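Local coordinates for tyrosine-protein phosphatase non-receptor type 18 (Homo sapiens, PDB 2OC3), which removes phosphate from tyrosine residues of proteins, among them autophosphorylated tyrosine kinases, through the catalytic domain described here, at residues M211-R219 and V242-Q251; L116-W124 and Q157-L165. All blocks are in the same frame, centred on the assembly; numbering follows the deposited sequence.

Contact 1 of 2, residues M211-R219 and V242-Q251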
loop_
_atom_site.group_PDB
_atom_site.type_symbol
_atom_site.label_atom_id
_atom_site.label_comp_id
_atom_site.label_asym_id
_atom_site.label_seq_id
_atom_site.Cartn_x
_atom_site.Cartn_y
_atom_site.Cartn_z
ATOM N N MET A 211 -1.358 13.892 -3.295
ATOM C CA MET A 211 -1.198 12.442 -3.440
ATOM C C MET A 211 -0.513 12.105 -4.760
ATOM O O MET A 211 0.355 11.221 -4.821
ATOM C CB MET A 211 -2.537 11.717 -3.368
ATOM C CG MET A 211 -2.404 10.213 -3.556
ATOM S SD MET A 211 -4.023 9.370 -3.573
ATOM C CE MET A 211 -4.791 10.103 -5.001
ATOM N N LEU A 212 -0.903 12.784 -5.856
ATOM C CA LEU A 212 -0.200 12.553 -7.126
ATOM C C LEU A 212 1.293 12.877 -7.008
ATOM O O LEU A 212 2.145 12.164 -7.554
ATOM C CB LEU A 212 -0.824 13.396 -8.250
ATOM C CG LEU A 212 -2.054 12.785 -8.855
ATOM C CD1 LEU A 212 -2.736 13.804 -9.776
ATOM C CD2 LEU A 212 -1.674 11.518 -9.652
ATOM N N ALA A 213 1.619 13.982 -6.332
ATOM C CA ALA A 213 3.007 14.382 -6.076
ATOM C C ALA A 213 3.750 13.262 -5.337
ATOM O O ALA A 213 4.900 12.959 -5.614
ATOM C CB ALA A 213 3.046 15.673 -5.259
ATOM N N MET A 214 3.057 12.631 -4.391
ATOM C CA MET A 214 3.646 11.516 -3.616
ATOM C C MET A 214 4.003 10.340 -4.532
ATOM O O MET A 214 5.076 9.759 -4.402
ATOM C CB MET A 214 2.668 11.110 -2.517
ATOM C CG MET A 214 3.172 10.049 -1.596
ATOM S SD MET A 214 1.783 9.385 -0.594
ATOM C CE MET A 214 2.669 8.449 0.682
ATOM N N VAL A 215 3.062 9.973 -5.402
ATOM C CA VAL A 215 3.272 8.875 -6.350
ATOM C C VAL A 215 4.386 9.221 -7.337
ATOM O O VAL A 215 5.257 8.396 -7.604
ATOM C CB VAL A 215 1.973 8.502 -7.074
ATOM C CG1 VAL A 215 2.268 7.523 -8.213
ATOM C CG2 VAL A 215 1.016 7.843 -6.094
ATOM N N GLU A 216 4.376 10.448 -7.836
ATOM C CA GLU A 216 5.428 10.880 -8.753
ATOM C C GLU A 216 6.812 10.762 -8.108
ATOM O O GLU A 216 7.773 10.271 -8.722
ATOM C CB GLU A 216 5.177 12.330 -9.217
ATOM C CG GLU A 216 3.928 12.507 -10.101
ATOM C CD GLU A 216 3.388 13.911 -10.163
ATOM O OE1 GLU A 216 3.936 14.843 -9.523
ATOM O OE2 GLU A 216 2.349 14.086 -10.855
ATOM N N GLU A 217 6.933 11.230 -6.870
ATOM C CA GLU A 217 8.210 11.140 -6.189
ATOM C C GLU A 217 8.592 9.695 -5.889
ATOM O O GLU A 217 9.746 9.297 -6.046
ATOM C CB GLU A 217 8.179 11.955 -4.911
ATOM C CG GLU A 217 9.475 11.867 -4.077
ATOM C CD GLU A 217 10.751 12.334 -4.793
ATOM O OE1 GLU A 217 10.699 13.195 -5.684
ATOM O OE2 GLU A 217 11.844 11.841 -4.441
ATOM N N ALA A 218 7.644 8.866 -5.460
ATOM C CA ALA A 218 7.955 7.467 -5.217
ATOM C C ALA A 218 8.553 6.813 -6.443
ATOM O O ALA A 218 9.453 6.009 -6.346
ATOM C CB ALA A 218 6.700 6.680 -4.795
ATOM N N ARG A 219 7.973 7.135 -7.599
ATOM C CA ARG A 219 8.453 6.537 -8.837
ATOM C C ARG A 219 9.831 7.033 -9.222
ATOM O O ARG A 219 10.625 6.261 -9.782
ATOM C CB ARG A 219 7.446 6.760 -9.957
ATOM C CG ARG A 219 6.306 5.726 -9.913
ATOM C CD ARG A 219 6.800 4.423 -10.439
ATOM N NE ARG A 219 5.902 3.327 -10.131
ATOM C CZ ARG A 219 6.245 2.052 -10.184
ATOM N NH1 ARG A 219 7.487 1.684 -10.503
ATOM N NH2 ARG A 219 5.332 1.125 -9.875
ATOM N N VAL A 242 -6.198 2.855 -2.891
ATOM C CA VAL A 242 -6.208 4.079 -3.705
ATOM C C VAL A 242 -4.807 4.318 -4.259
ATOM O O VAL A 242 -4.641 4.532 -5.461
ATOM C CB VAL A 242 -6.704 5.304 -2.920
ATOM C CG1 VAL A 242 -6.456 6.590 -3.729
ATOM C CG2 VAL A 242 -8.184 5.131 -2.602
ATOM N N LEU A 243 -3.784 4.316 -3.405
ATOM C CA LEU A 243 -2.423 4.579 -3.860
ATOM C C LEU A 243 -1.958 3.586 -4.912
ATOM O O LEU A 243 -1.346 3.978 -5.917
ATOM C CB LEU A 243 -1.419 4.569 -2.711
ATOM C CG LEU A 243 -1.440 5.787 -1.801
ATOM C CD1 LEU A 243 -0.475 5.660 -0.670
ATOM C CD2 LEU A 243 -1.130 7.104 -2.548
ATOM N N CYS A 244 -2.209 2.291 -4.689
ATOM C CA CYS A 244 -1.754 1.273 -5.649
ATOM C C CYS A 244 -2.461 1.454 -6.975
ATOM O O CYS A 244 -1.841 1.304 -8.058
ATOM C CB CYS A 244 -1.978 -0.145 -5.142
ATOM S SG CYS A 244 -0.929 -0.564 -3.691
ATOM N N THR A 245 -3.740 1.794 -6.941
ATOM C CA THR A 245 -4.490 1.946 -8.185
ATOM C C THR A 245 -4.019 3.191 -8.947
ATOM O O THR A 245 -3.882 3.155 -10.184
ATOM C CB THR A 245 -6.009 2.035 -7.933
ATOM O OG1 THR A 245 -6.441 0.848 -7.257
ATOM C CG2 THR A 245 -6.760 2.177 -9.257
ATOM N N VAL A 246 -3.761 4.289 -8.237
ATOM C CA VAL A 246 -3.298 5.499 -8.895
ATOM C C VAL A 246 -1.956 5.217 -9.587
ATOM O O VAL A 246 -1.715 5.603 -10.746
ATOM C CB VAL A 246 -3.169 6.655 -7.874
ATOM C CG1 VAL A 246 -2.381 7.864 -8.477
ATOM C CG2 VAL A 246 -4.531 7.063 -7.352
ATOM N N ASP A 247 -1.071 4.519 -8.897
ATOM C CA ASP A 247 0.221 4.214 -9.489
ATOM C C ASP A 247 0.069 3.281 -10.665
ATOM O O ASP A 247 0.758 3.469 -11.676
ATOM C CB ASP A 247 1.176 3.550 -8.503
ATOM C CG ASP A 247 2.505 3.238 -9.140
ATOM O OD1 ASP A 247 3.309 4.187 -9.277
ATOM O OD2 ASP A 247 2.750 2.079 -9.491
ATOM N N TYR A 248 -0.747 2.232 -10.537
ATOM C CA TYR A 248 -0.998 1.303 -11.653
ATOM C C TYR A 248 -1.475 2.070 -12.908
ATOM O O TYR A 248 -0.947 1.880 -14.032
ATOM C CB TYR A 248 -2.019 0.264 -11.200
ATOM C CG TYR A 248 -2.316 -0.851 -12.186
ATOM C CD1 TYR A 248 -1.772 -2.118 -12.002
ATOM C CD2 TYR A 248 -3.230 -0.661 -13.220
ATOM C CE1 TYR A 248 -2.076 -3.163 -12.877
ATOM C CE2 TYR A 248 -3.532 -1.699 -14.096
ATOM C CZ TYR A 248 -2.939 -2.928 -13.912
ATOM O OH TYR A 248 -3.234 -3.999 -14.748
ATOM N N VAL A 249 -2.485 2.916 -12.733
ATOM C CA VAL A 249 -3.040 3.679 -13.858
ATOM C C VAL A 249 -1.998 4.651 -14.410
ATOM O O VAL A 249 -1.878 4.828 -15.642
ATOM C CB VAL A 249 -4.362 4.350 -13.500
ATOM C CG1 VAL A 249 -4.889 5.186 -14.698
ATOM C CG2 VAL A 249 -5.376 3.296 -13.069
ATOM N N ARG A 250 -1.205 5.259 -13.545
ATOM C CA ARG A 250 -0.172 6.173 -14.013
ATOM C C ARG A 250 0.886 5.426 -14.799
ATOM O O ARG A 250 1.404 5.965 -15.776
ATOM C CB ARG A 250 0.459 6.893 -12.832
ATOM C CG ARG A 250 1.458 7.970 -13.216
ATOM C CD ARG A 250 1.796 8.854 -12.042
ATOM N NE ARG A 250 2.844 9.810 -12.421
ATOM C CZ ARG A 250 4.143 9.535 -12.390
ATOM N NH1 ARG A 250 4.629 8.390 -11.964
ATOM N NH2 ARG A 250 5.013 10.477 -12.773
ATOM N N GLN A 251 1.239 4.214 -14.409
ATOM C CA GLN A 251 2.203 3.435 -15.162
ATOM C C GLN A 251 1.641 3.098 -16.542
ATOM O O GLN A 251 2.388 3.176 -17.538
ATOM C CB GLN A 251 2.598 2.189 -14.416
ATOM C CG GLN A 251 3.411 2.503 -13.154
ATOM C CD GLN A 251 4.682 3.299 -13.450
ATOM O OE1 GLN A 251 4.719 4.542 -13.413
ATOM N NE2 GLN A 251 5.736 2.562 -13.737
HETATM O O HOH W 1 7.865 10.056 -11.619
HETATM O O HOH W 2 1.673 12.334 -12.630
#
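OD2 of D247 is gripped twice: NH2 of R219 donates to it at 2.8 Å, and the hydroxyl of Y105, on strand 103-108, forms a second hydrogen bond. R219 meets the carboxylate side-on, for its NE also donates to D247 OD1 at 2.9 Å. Both bonds are nearly straight (172° at NE) and the oxygens lie close to the guanidinium plane, so the pairing holds both groups against rotation. The amide of Q251 covers one face of that guanidinium, its NE2 resting 3.5 Å above the plane. R219 reaches this position through a bend at chi2 (-76°).

On the neighbouring turn, R250 stretches out in the opposite sense past V215 and lays its guanidinium against the aliphatic part of E216, with CG 3.5 Å from R250 NH2. The E216 carboxylate meets R250 NE through a water; a second water joins the E216 backbone O to R250 NH2.

Between this polar end and the apolar end, V215 is a knob in the hole formed by L243, V246, D247 and R250. Beyond it M211 brings CG to 3.5 Å from L243 CD2 and SD to 3.7 Å from V242 CG1, and the bend at its chi3 turns CE to 3.9 Å from V246 CG2, while L212 touches V246. The segment axes pass 10.3 Å apart at -64°. Helix 238-254 starts in the phosphate-binding loop, whose C233 is the predicted nucleophile, so this is the packing of the helix after the signature loop against helix 209-222 in the protein-tyrosine phosphatase fold.

Contact 2 of 2, residues L116-W124 and Q157-L165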
loop_
_atom_site.group_PDB
_atom_site.type_symbol
_atom_site.label_atom_id
_atom_site.label_comp_id
_atom_site.label_asym_id
_atom_site.label_seq_id
_atom_site.Cartn_x
_atom_site.Cartn_y
_atom_site.Cartn_z
ATOM N N LEU A 116 6.783 -4.997 14.297
ATOM C CA LEU A 116 7.809 -4.098 13.735
ATOM C C LEU A 116 8.931 -4.874 13.066
ATOM O O LEU A 116 9.386 -4.563 11.975
ATOM C CB LEU A 116 8.414 -3.199 14.812
ATOM C CG LEU A 116 7.576 -2.033 15.314
ATOM C CD1 LEU A 116 8.403 -1.249 16.354
ATOM C CD2 LEU A 116 7.172 -1.074 14.189
ATOM N N LEU A 117 9.403 -5.906 13.749
ATOM C CA LEU A 117 10.482 -6.723 13.216
ATOM C C LEU A 117 10.018 -7.386 11.905
ATOM O O LEU A 117 10.786 -7.479 10.909
ATOM C CB LEU A 117 10.967 -7.771 14.258
ATOM C CG LEU A 117 11.956 -8.809 13.751
ATOM C CD1 LEU A 117 13.194 -8.130 13.192
ATOM C CD2 LEU A 117 12.340 -9.738 14.901
ATOM N N ASP A 118 8.778 -7.890 11.886
ATOM C CA ASP A 118 8.265 -8.525 10.673
ATOM C C ASP A 118 8.144 -7.562 9.487
ATOM O O ASP A 118 8.412 -7.903 8.333
ATOM C CB ASP A 118 6.951 -9.216 10.960
ATOM C CG ASP A 118 7.086 -10.358 11.968
ATOM O OD1 ASP A 118 8.190 -10.960 12.052
ATOM O OD2 ASP A 118 6.062 -10.636 12.648
ATOM N N PHE A 119 7.717 -6.336 9.776
ATOM C CA PHE A 119 7.676 -5.291 8.770
ATOM C C PHE A 119 9.053 -5.068 8.131
ATOM O O PHE A 119 9.182 -5.018 6.915
ATOM C CB PHE A 119 7.143 -3.993 9.389
ATOM C CG PHE A 119 7.067 -2.867 8.449
ATOM C CD1 PHE A 119 5.926 -2.682 7.678
ATOM C CD2 PHE A 119 8.085 -1.939 8.368
ATOM C CE1 PHE A 119 5.822 -1.584 6.820
ATOM C CE2 PHE A 119 8.002 -0.875 7.498
ATOM C CZ PHE A 119 6.876 -0.710 6.715
ATOM N N TRP A 120 10.090 -4.984 8.960
ATOM C CA TRP A 120 11.457 -4.818 8.385
ATOM C C TRP A 120 11.956 -6.073 7.680
ATOM O O TRP A 120 12.631 -5.982 6.674
ATOM C CB TRP A 120 12.440 -4.287 9.427
ATOM C CG TRP A 120 12.205 -2.827 9.704
ATOM C CD1 TRP A 120 11.729 -2.269 10.854
ATOM C CD2 TRP A 120 12.390 -1.753 8.777
ATOM N NE1 TRP A 120 11.597 -0.916 10.688
ATOM C CE2 TRP A 120 12.019 -0.559 9.445
ATOM C CE3 TRP A 120 12.850 -1.666 7.470
ATOM C CZ2 TRP A 120 12.083 0.701 8.821
ATOM C CZ3 TRP A 120 12.939 -0.403 6.870
ATOM C CH2 TRP A 120 12.530 0.744 7.552
ATOM N N ARG A 121 11.587 -7.267 8.161
ATOM C CA ARG A 121 11.911 -8.482 7.398
ATOM C C ARG A 121 11.314 -8.439 5.984
ATOM O O ARG A 121 11.948 -8.834 4.988
ATOM C CB ARG A 121 11.382 -9.725 8.125
ATOM C CG ARG A 121 12.139 -10.119 9.395
ATOM C CD ARG A 121 11.341 -11.151 10.253
ATOM N NE ARG A 121 11.226 -12.410 9.563
ATOM C CZ ARG A 121 10.205 -13.274 9.647
ATOM N NH1 ARG A 121 9.127 -13.068 10.402
ATOM N NH2 ARG A 121 10.320 -14.386 8.968
ATOM N N LEU A 122 10.073 -7.949 5.900
ATOM C CA LEU A 122 9.380 -7.793 4.615
ATOM C C LEU A 122 10.171 -6.826 3.735
ATOM O O LEU A 122 10.528 -7.166 2.602
ATOM C CB LEU A 122 7.931 -7.309 4.830
ATOM C CG LEU A 122 7.042 -7.035 3.619
ATOM C CD1 LEU A 122 5.577 -7.012 4.074
ATOM C CD2 LEU A 122 7.351 -5.707 2.959
ATOM N N VAL A 123 10.457 -5.629 4.270
ATOM C CA VAL A 123 11.145 -4.613 3.485
ATOM C C VAL A 123 12.515 -5.158 3.016
ATOM O O VAL A 123 12.905 -5.002 1.857
ATOM C CB VAL A 123 11.291 -3.339 4.325
ATOM C CG1 VAL A 123 12.274 -2.366 3.658
ATOM C CG2 VAL A 123 9.922 -2.714 4.557
ATOM N N TRP A 124 13.238 -5.812 3.919
ATOM C CA TRP A 124 14.588 -6.297 3.566
ATOM C C TRP A 124 14.533 -7.450 2.553
ATOM O O TRP A 124 15.213 -7.490 1.530
ATOM C CB TRP A 124 15.280 -6.759 4.836
ATOM C CG TRP A 124 16.767 -6.956 4.650
ATOM C CD1 TRP A 124 17.401 -8.102 4.251
ATOM C CD2 TRP A 124 17.783 -5.950 4.761
ATOM N NE1 TRP A 124 18.744 -7.880 4.124
ATOM C CE2 TRP A 124 19.018 -6.586 4.472
ATOM C CE3 TRP A 124 17.784 -4.604 5.115
ATOM C CZ2 TRP A 124 20.222 -5.895 4.474
ATOM C CZ3 TRP A 124 19.002 -3.935 5.139
ATOM C CH2 TRP A 124 20.191 -4.590 4.816
ATOM N N GLN A 157 16.434 0.561 17.165
ATOM C CA GLN A 157 16.787 -0.858 17.079
ATOM C C GLN A 157 15.498 -1.674 17.185
ATOM O O GLN A 157 14.744 -1.561 18.157
ATOM C CB GLN A 157 17.791 -1.256 18.176
ATOM C CG GLN A 157 18.435 -2.644 17.992
ATOM C CD GLN A 157 19.582 -2.662 16.965
ATOM O OE1 GLN A 157 20.371 -1.720 16.881
ATOM N NE2 GLN A 157 19.668 -3.733 16.188
ATOM N N THR A 158 15.218 -2.450 16.158
ATOM C CA THR A 158 14.127 -3.383 16.153
ATOM C C THR A 158 14.692 -4.745 15.838
ATOM O O THR A 158 15.065 -5.037 14.700
ATOM C CB THR A 158 13.102 -3.024 15.087
ATOM O OG1 THR A 158 12.767 -1.626 15.201
ATOM C CG2 THR A 158 11.869 -3.924 15.257
ATOM N N GLY A 159 14.801 -5.600 16.845
ATOM C CA GLY A 159 15.469 -6.857 16.655
ATOM C C GLY A 159 16.854 -6.601 16.088
ATOM O O GLY A 159 17.593 -5.727 16.564
ATOM N N LEU A 160 17.158 -7.334 15.029
ATOM C CA LEU A 160 18.433 -7.257 14.363
ATOM C C LEU A 160 18.576 -6.080 13.352
ATOM O O LEU A 160 19.617 -5.973 12.711
ATOM C CB LEU A 160 18.683 -8.580 13.636
ATOM C CG LEU A 160 18.838 -9.844 14.493
ATOM C CD1 LEU A 160 18.984 -11.053 13.562
ATOM C CD2 LEU A 160 20.042 -9.721 15.427
ATOM N N PHE A 161 17.566 -5.220 13.247
ATOM C CA PHE A 161 17.580 -4.041 12.358
ATOM C C PHE A 161 17.878 -2.768 13.126
ATOM O O PHE A 161 17.291 -2.540 14.162
ATOM C CB PHE A 161 16.236 -3.889 11.647
ATOM C CG PHE A 161 15.934 -4.978 10.699
ATOM C CD1 PHE A 161 16.331 -4.910 9.381
ATOM C CD2 PHE A 161 15.271 -6.108 11.125
ATOM C CE1 PHE A 161 16.066 -5.974 8.519
ATOM C CE2 PHE A 161 14.969 -7.147 10.234
ATOM C CZ PHE A 161 15.390 -7.072 8.951
ATOM N N CYS A 162 18.759 -1.925 12.586
ATOM C CA CYS A 162 19.055 -0.629 13.126
ATOM C C CYS A 162 18.661 0.376 12.056
ATOM O O CYS A 162 19.211 0.335 10.938
ATOM C CB CYS A 162 20.539 -0.531 13.480
ATOM S SG CYS A 162 20.958 1.102 14.118
ATOM N N ILE A 163 17.677 1.207 12.379
ATOM C CA ILE A 163 17.173 2.220 11.475
ATOM C C ILE A 163 17.709 3.585 11.901
ATOM O O ILE A 163 17.583 3.956 13.065
ATOM C CB ILE A 163 15.610 2.272 11.482
ATOM C CG1 ILE A 163 15.016 0.852 11.528
ATOM C CG2 ILE A 163 15.080 3.123 10.297
ATOM C CD1 ILE A 163 15.335 0.022 10.320
ATOM N N THR A 164 18.327 4.295 10.956
ATOM C CA THR A 164 18.872 5.633 11.188
ATOM C C THR A 164 18.237 6.642 10.256
ATOM O O THR A 164 18.044 6.372 9.092
ATOM C CB THR A 164 20.386 5.619 10.960
ATOM O OG1 THR A 164 20.990 4.676 11.859
ATOM C CG2 THR A 164 20.996 6.966 11.205
ATOM N N LEU A 165 17.895 7.802 10.800
ATOM C CA LEU A 165 17.383 8.890 10.006
ATOM C C LEU A 165 18.513 9.727 9.398
ATOM O O LEU A 165 19.338 10.330 10.129
ATOM C CB LEU A 165 16.450 9.774 10.841
ATOM C CG LEU A 165 15.740 10.880 10.071
ATOM C CD1 LEU A 165 14.682 10.327 9.101
ATOM C CD2 LEU A 165 15.079 11.833 11.051
#
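The ring of F161 takes CB of W120 over one face, 3.7 Å from the ring centroid and almost on its normal, a well-centred CH-pi contact. At its edge lie CD1 of L117, 3.6 Å from F161 CD2, and CB of W124. The same ring turns an edge toward the face of the W124 indole in an offset edge-to-face pair, the planes 63° apart. W120 is sandwiched in turn: CD1 of I163 sits over the six-membered ring, 3.6 Å from its centroid, and F119 approaches the opposite face near the rim.

With CG beside the backbone N and anti to the carbonyl carbon (chi1 -66°), the F161 ring reaches the helix backbone, CZ 3.7 Å from W120 O. Replacing F161 by an alanine would probably leave W120 CB without the face it rests on and L117 CD1 without the ring edge it packs against, and set the W124 indole freer to shift.

Nearer the start of the helix, CG2 of T158 packs against L116 CB at 3.6 Å. The type II' turn T158 to F161 then passes L117 with G159 at a positive phi; a side chain there would collide with L117 CD1.

Strand 175-184 continues the cluster, F184 stacking on F161 and V182 touching W120, W124 and I163. Helix 116-125 thus packs, nearly perpendicular to strand 161-165 (82° between the segment axes), on strands 156-158, 161-170 and 175-184 at one edge of the large mixed sheet.

In the fold
Both contacts belong to the single protein-tyrosine phosphatase catalytic domain and follow one another in series, contact 2 closing before contact 1 opens. Their centres are 25 Å apart and their nearest atoms about 12 Å, so they do not touch. The large mixed sheet connects them. Strands 156-158 and 161-170 of contact 2 form one end of it, whereas strand 229-232, near the other end, leads into the phosphate-binding loop and helix 238-254 of contact 1. M211 and M214 of contact 1 also pack on strand 187-196, two strands from 161-170. Contact 1 thus lies behind the catalytic loop, while contact 2 joins a helix to the sheet away from the annotated sites.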